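Discoidin-2 (Dictyostelium discoideum, PDB 2VM9) is a trimeric galactose-binding lectin that also recognises N-acetylgalactosamine, binds calcium and may take part in spore coat formation. Local coordinates at residues Val88-Asn99 against Lys130-Tyr141. Residues are numbered along the deposited sequence; the frame is centred on the assembly and turned at random.
Sequences VTSYKLRYTLDN and KARSIAIHPQTY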
loop_
_atom_site.group_PDB
_atom_site.type_symbol
_atom_site.label_atom_id
_atom_site.label_comp_id
_atom_site.label_asym_id
_atom_site.label_seq_id
_atom_site.Cartn_x
_atom_site.Cartn_y
_atom_site.Cartn_z
ATOM N N VAL A 88 26.506 -0.231 20.769
ATOM C CA VAL A 88 25.777 0.902 21.313
ATOM C C VAL A 88 25.254 0.548 22.690
ATOM O O VAL A 88 24.582 -0.462 22.850
ATOM C CB VAL A 88 24.656 1.317 20.344
ATOM C CG1 VAL A 88 23.722 2.351 20.987
ATOM C CG2 VAL A 88 25.309 1.837 19.040
ATOM N N THR A 89 25.556 1.391 23.687
ATOM C CA THR A 89 25.184 1.090 25.065
ATOM C C THR A 89 23.851 1.733 25.474
ATOM O O THR A 89 23.228 1.312 26.457
ATOM C CB THR A 89 26.291 1.542 26.044
ATOM O OG1 THR A 89 26.608 2.916 25.755
ATOM C CG2 THR A 89 27.540 0.671 25.907
ATOM N N SER A 90 23.410 2.773 24.759
ATOM C CA SER A 90 22.086 3.347 25.000
ATOM C C SER A 90 21.647 4.100 23.764
ATOM O O SER A 90 22.491 4.566 22.993
ATOM C CB SER A 90 22.067 4.285 26.229
ATOM O OG SER A 90 22.674 5.562 25.989
ATOM N N TYR A 91 20.338 4.218 23.594
ATOM C CA TYR A 91 19.822 4.978 22.459
ATOM C C TYR A 91 18.432 5.542 22.749
ATOM O O TYR A 91 17.758 5.142 23.718
ATOM C CB TYR A 91 19.785 4.084 21.200
ATOM C CG TYR A 91 18.886 2.856 21.328
ATOM C CD1 TYR A 91 17.516 2.937 21.028
ATOM C CD2 TYR A 91 19.409 1.613 21.704
ATOM C CE1 TYR A 91 16.682 1.810 21.144
ATOM C CE2 TYR A 91 18.577 0.474 21.803
ATOM C CZ TYR A 91 17.226 0.597 21.523
ATOM O OH TYR A 91 16.417 -0.506 21.594
ATOM N N LYS A 92 18.037 6.485 21.901
ATOM C CA LYS A 92 16.674 7.014 21.849
ATOM C C LYS A 92 16.020 6.554 20.544
ATOM O O LYS A 92 16.701 6.115 19.596
ATOM C CB LYS A 92 16.687 8.550 21.884
ATOM C CG LYS A 92 17.152 9.150 23.236
ATOM C CD LYS A 92 17.248 10.674 23.134
ATOM C CE LYS A 92 17.800 11.226 24.442
ATOM N NZ LYS A 92 17.659 12.720 24.525
ATOM N N LEU A 93 14.697 6.643 20.509
ATOM C CA LEU A 93 13.939 6.293 19.310
ATOM C C LEU A 93 13.052 7.463 18.950
ATOM O O LEU A 93 12.512 8.145 19.833
ATOM C CB LEU A 93 13.065 5.054 19.535
ATOM C CG LEU A 93 13.739 3.697 19.680
ATOM C CD1 LEU A 93 12.668 2.681 20.161
ATOM C CD2 LEU A 93 14.425 3.254 18.340
ATOM N N ARG A 94 12.930 7.689 17.646
ATOM C CA ARG A 94 12.020 8.681 17.098
ATOM C C ARG A 94 11.163 7.978 16.063
ATOM O O ARG A 94 11.581 6.976 15.463
ATOM C CB ARG A 94 12.803 9.801 16.401
ATOM C CG ARG A 94 13.985 10.334 17.177
ATOM C CD ARG A 94 14.500 11.612 16.531
ATOM N NE ARG A 94 13.555 12.711 16.716
ATOM C CZ ARG A 94 13.071 13.481 15.746
ATOM N NH1 ARG A 94 13.440 13.319 14.468
ATOM N NH2 ARG A 94 12.228 14.442 16.072
ATOM N N TYR A 95 9.967 8.494 15.829
ATOM C CA TYR A 95 9.156 7.931 14.757
ATOM C C TYR A 95 8.199 8.951 14.209
ATOM O O TYR A 95 8.022 10.030 14.787
ATOM C CB TYR A 95 8.429 6.658 15.210
ATOM C CG TYR A 95 7.454 6.885 16.324
ATOM C CD1 TYR A 95 6.131 7.237 16.054
ATOM C CD2 TYR A 95 7.851 6.751 17.660
ATOM C CE1 TYR A 95 5.219 7.426 17.086
ATOM C CE2 TYR A 95 6.947 6.958 18.704
ATOM C CZ TYR A 95 5.639 7.280 18.400
ATOM O OH TYR A 95 4.746 7.502 19.421
ATOM N N THR A 96 7.593 8.581 13.087
ATOM C CA THR A 96 6.619 9.433 12.423
ATOM C C THR A 96 5.561 8.572 11.775
ATOM O O THR A 96 5.833 7.532 11.164
ATOM C CB THR A 96 7.273 10.369 11.353
ATOM O OG1 THR A 96 6.269 11.234 10.783
ATOM C CG2 THR A 96 7.965 9.526 10.240
ATOM N N LEU A 97 4.328 9.033 11.906
ATOM C CA LEU A 97 3.224 8.389 11.202
ATOM C C LEU A 97 2.999 9.052 9.827
ATOM O O LEU A 97 2.806 8.349 8.826
ATOM C CB LEU A 97 1.952 8.402 12.060
ATOM C CG LEU A 97 0.706 7.757 11.434
ATOM C CD1 LEU A 97 0.916 6.290 11.014
ATOM C CD2 LEU A 97 -0.480 7.894 12.407
ATOM N N ASP A 98 3.055 10.378 9.766
ATOM C CA ASP A 98 2.754 11.085 8.503
ATOM C C ASP A 98 3.984 11.462 7.663
ATOM O O ASP A 98 3.846 12.046 6.572
ATOM C CB ASP A 98 1.907 12.340 8.769
ATOM C CG ASP A 98 2.599 13.341 9.692
ATOM O OD1 ASP A 98 3.838 13.255 9.924
ATOM O OD2 ASP A 98 1.889 14.245 10.196
ATOM N N ASN A 99 5.177 11.129 8.164
ATOM C CA ASN A 99 6.444 11.482 7.487
ATOM C C ASN A 99 6.698 12.996 7.355
ATOM O O ASN A 99 7.477 13.437 6.519
ATOM C CB ASN A 99 6.569 10.788 6.130
ATOM C CG ASN A 99 6.647 9.285 6.264
ATOM O OD1 ASN A 99 5.782 8.564 5.769
ATOM N ND2 ASN A 99 7.684 8.804 6.941
ATOM N N LYS A 130 2.869 3.057 16.232
ATOM C CA LYS A 130 2.213 3.157 14.947
ATOM C C LYS A 130 2.993 4.189 14.115
ATOM O O LYS A 130 3.051 5.376 14.459
ATOM C CB LYS A 130 0.779 3.613 15.166
ATOM C CG LYS A 130 -0.045 3.617 13.938
ATOM C CD LYS A 130 -1.458 4.055 14.290
ATOM C CE LYS A 130 -2.122 4.642 13.104
ATOM N NZ LYS A 130 -3.494 5.128 13.484
ATOM N N ALA A 131 3.627 3.721 13.045
ATOM C CA ALA A 131 4.564 4.581 12.315
ATOM C C ALA A 131 4.802 4.113 10.880
ATOM O O ALA A 131 4.684 2.930 10.577
ATOM C CB ALA A 131 5.891 4.631 13.069
ATOM N N ARG A 132 5.139 5.063 10.012
ATOM C CA ARG A 132 5.653 4.762 8.674
ATOM C C ARG A 132 7.166 4.685 8.711
ATOM O O ARG A 132 7.724 3.812 8.083
ATOM C CB ARG A 132 5.193 5.787 7.639
ATOM C CG ARG A 132 3.726 5.598 7.259
ATOM C CD ARG A 132 3.331 6.565 6.130
ATOM N NE ARG A 132 2.027 6.174 5.597
ATOM C CZ ARG A 132 0.851 6.551 6.094
ATOM N NH1 ARG A 132 0.786 7.372 7.131
ATOM N NH2 ARG A 132 -0.274 6.128 5.520
ATOM N N SER A 133 7.806 5.573 9.477
ATOM C CA SER A 133 9.272 5.536 9.613
ATOM C C SER A 133 9.680 5.620 11.067
ATOM O O SER A 133 8.983 6.230 11.890
ATOM C CB SER A 133 9.924 6.642 8.791
ATOM O OG SER A 133 9.517 6.528 7.427
ATOM N N ILE A 134 10.794 4.983 11.390
ATOM C CA ILE A 134 11.267 4.954 12.769
ATOM C C ILE A 134 12.784 5.095 12.705
ATOM O O ILE A 134 13.392 4.649 11.726
ATOM C CB ILE A 134 10.801 3.641 13.469
ATOM C CG1 ILE A 134 11.175 3.637 14.952
ATOM C CG2 ILE A 134 11.359 2.405 12.761
ATOM C CD1 ILE A 134 10.416 2.562 15.747
ATOM N N ALA A 135 13.396 5.738 13.696
ATOM C CA ALA A 135 14.853 5.951 13.644
ATOM C C ALA A 135 15.426 5.594 14.999
ATOM O O ALA A 135 14.886 6.033 16.037
ATOM C CB ALA A 135 15.185 7.423 13.326
ATOM N N ILE A 136 16.519 4.827 14.977
ATOM C CA ILE A 136 17.315 4.577 16.168
ATOM C C ILE A 136 18.404 5.641 16.241
ATOM O O ILE A 136 19.087 5.920 15.239
ATOM C CB ILE A 136 17.868 3.122 16.185
ATOM C CG1 ILE A 136 18.643 2.853 17.482
ATOM C CG2 ILE A 136 18.715 2.810 14.909
ATOM C CD1 ILE A 136 18.901 1.370 17.745
ATOM N N HIS A 137 18.516 6.266 17.418
ATOM C CA HIS A 137 19.423 7.400 17.651
ATOM C C HIS A 137 20.371 7.030 18.797
ATOM O O HIS A 137 20.066 7.291 19.964
ATOM C CB HIS A 137 18.590 8.641 18.013
ATOM C CG HIS A 137 18.045 9.364 16.815
ATOM N ND1 HIS A 137 18.662 10.479 16.278
ATOM C CD2 HIS A 137 16.948 9.135 16.049
ATOM C CE1 HIS A 137 17.961 10.913 15.237
ATOM N NE2 HIS A 137 16.920 10.112 15.075
ATOM N N PRO A 138 21.485 6.339 18.475
ATOM C CA PRO A 138 22.466 5.967 19.501
ATOM C C PRO A 138 22.876 7.178 20.328
ATOM O O PRO A 138 23.090 8.277 19.776
ATOM C CB PRO A 138 23.654 5.471 18.676
ATOM C CG PRO A 138 22.951 4.805 17.462
ATOM C CD PRO A 138 21.888 5.858 17.134
ATOM N N GLN A 139 22.947 6.986 21.645
ATOM C CA GLN A 139 23.366 8.080 22.517
ATOM C C GLN A 139 24.750 7.866 23.094
ATOM O O GLN A 139 25.512 8.812 23.220
ATOM C CB GLN A 139 22.378 8.272 23.671
ATOM C CG GLN A 139 21.000 8.676 23.162
ATOM C CD GLN A 139 21.014 10.019 22.437
ATOM O OE1 GLN A 139 21.330 11.052 23.043
ATOM N NE2 GLN A 139 20.678 10.015 21.131
ATOM N N THR A 140 25.039 6.637 23.523
ATOM C CA THR A 140 26.347 6.325 24.093
ATOM C C THR A 140 26.824 4.997 23.468
ATOM O O THR A 140 26.017 4.211 22.957
ATOM C CB THR A 140 26.275 6.168 25.630
ATOM O OG1 THR A 140 25.302 5.165 25.976
ATOM C CG2 THR A 140 25.876 7.506 26.320
ATOM N N TYR A 141 28.115 4.745 23.521
ATOM C CA TYR A 141 28.651 3.582 22.814
ATOM C C TYR A 141 29.944 3.133 23.479
ATOM O O TYR A 141 30.610 3.910 24.166
ATOM C CB TYR A 141 28.896 3.917 21.328
ATOM C CG TYR A 141 29.512 5.293 21.150
ATOM C CD1 TYR A 141 30.891 5.448 21.147
ATOM C CD2 TYR A 141 28.702 6.428 20.985
ATOM C CE1 TYR A 141 31.490 6.716 20.993
ATOM C CE2 TYR A 141 29.287 7.718 20.857
ATOM C CZ TYR A 141 30.668 7.828 20.863
ATOM O OH TYR A 141 31.272 9.029 20.775
HETATM O O HOH W 1 15.007 11.066 13.316
HETATM O O HOH W 2 2.400 5.384 18.127
#
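The carbonyl oxygen of His137 is gripped from opposite faces of its plane, by Lys92 N at 2.9 Å and by the side-chain amide of Gln139, whose NE2 lies 3.0 Å from His137 O. Glutamine is long enough to fold back at chi2 (-63°) and return NE2 to the backbone while its amide packs against the extended aliphatic chain of Lys92. His137 N in turn donates to Lys92 O, making this a hydrogen-bonded pair of antiparallel strands 88-96 and 133-141, neighbours in one sheet of the F5/8 type C beta-sandwich. In one of its two deposited conformers, Arg94 lays CD over one face of the His137 ring and shares a water between NH1 and His137 NE2. On the opposite sheet face, toward the sandwich core, the slender branch of Ile136 fits over the flat Tyr91 ring, CD1 3.8 Å above its centre, a CH-pi contact; Trp149 and Ile76 of the other sheet pack against this pair. A classic beta bulge sets Thr89 and Ser90 opposite Thr140, whose OG1 hydrogen-bonds to both Thr89 OG1 (2.6 Å) and Ser90 OG (2.7 Å), hydroxyls being able to donate and accept. In a second bulge, Thr96 O accepts from both Arg132 N and Ser133 N. Beyond it the long arm of Arg132 brings NH1 to Leu97 O at 2.8 Å, the oxygen almost in the guanidinium plane, and Asn99 ND2 donates to Ser133 OG; Asn13 of a neighbouring subunit hydrogen-bonds to both. Apolar groups thus seal the core, whereas hydroxyls, amide and guanidinium supplement backbone bonds where bulges disturb the pairing, Asn99 and Ser133 also joining the trimer interface.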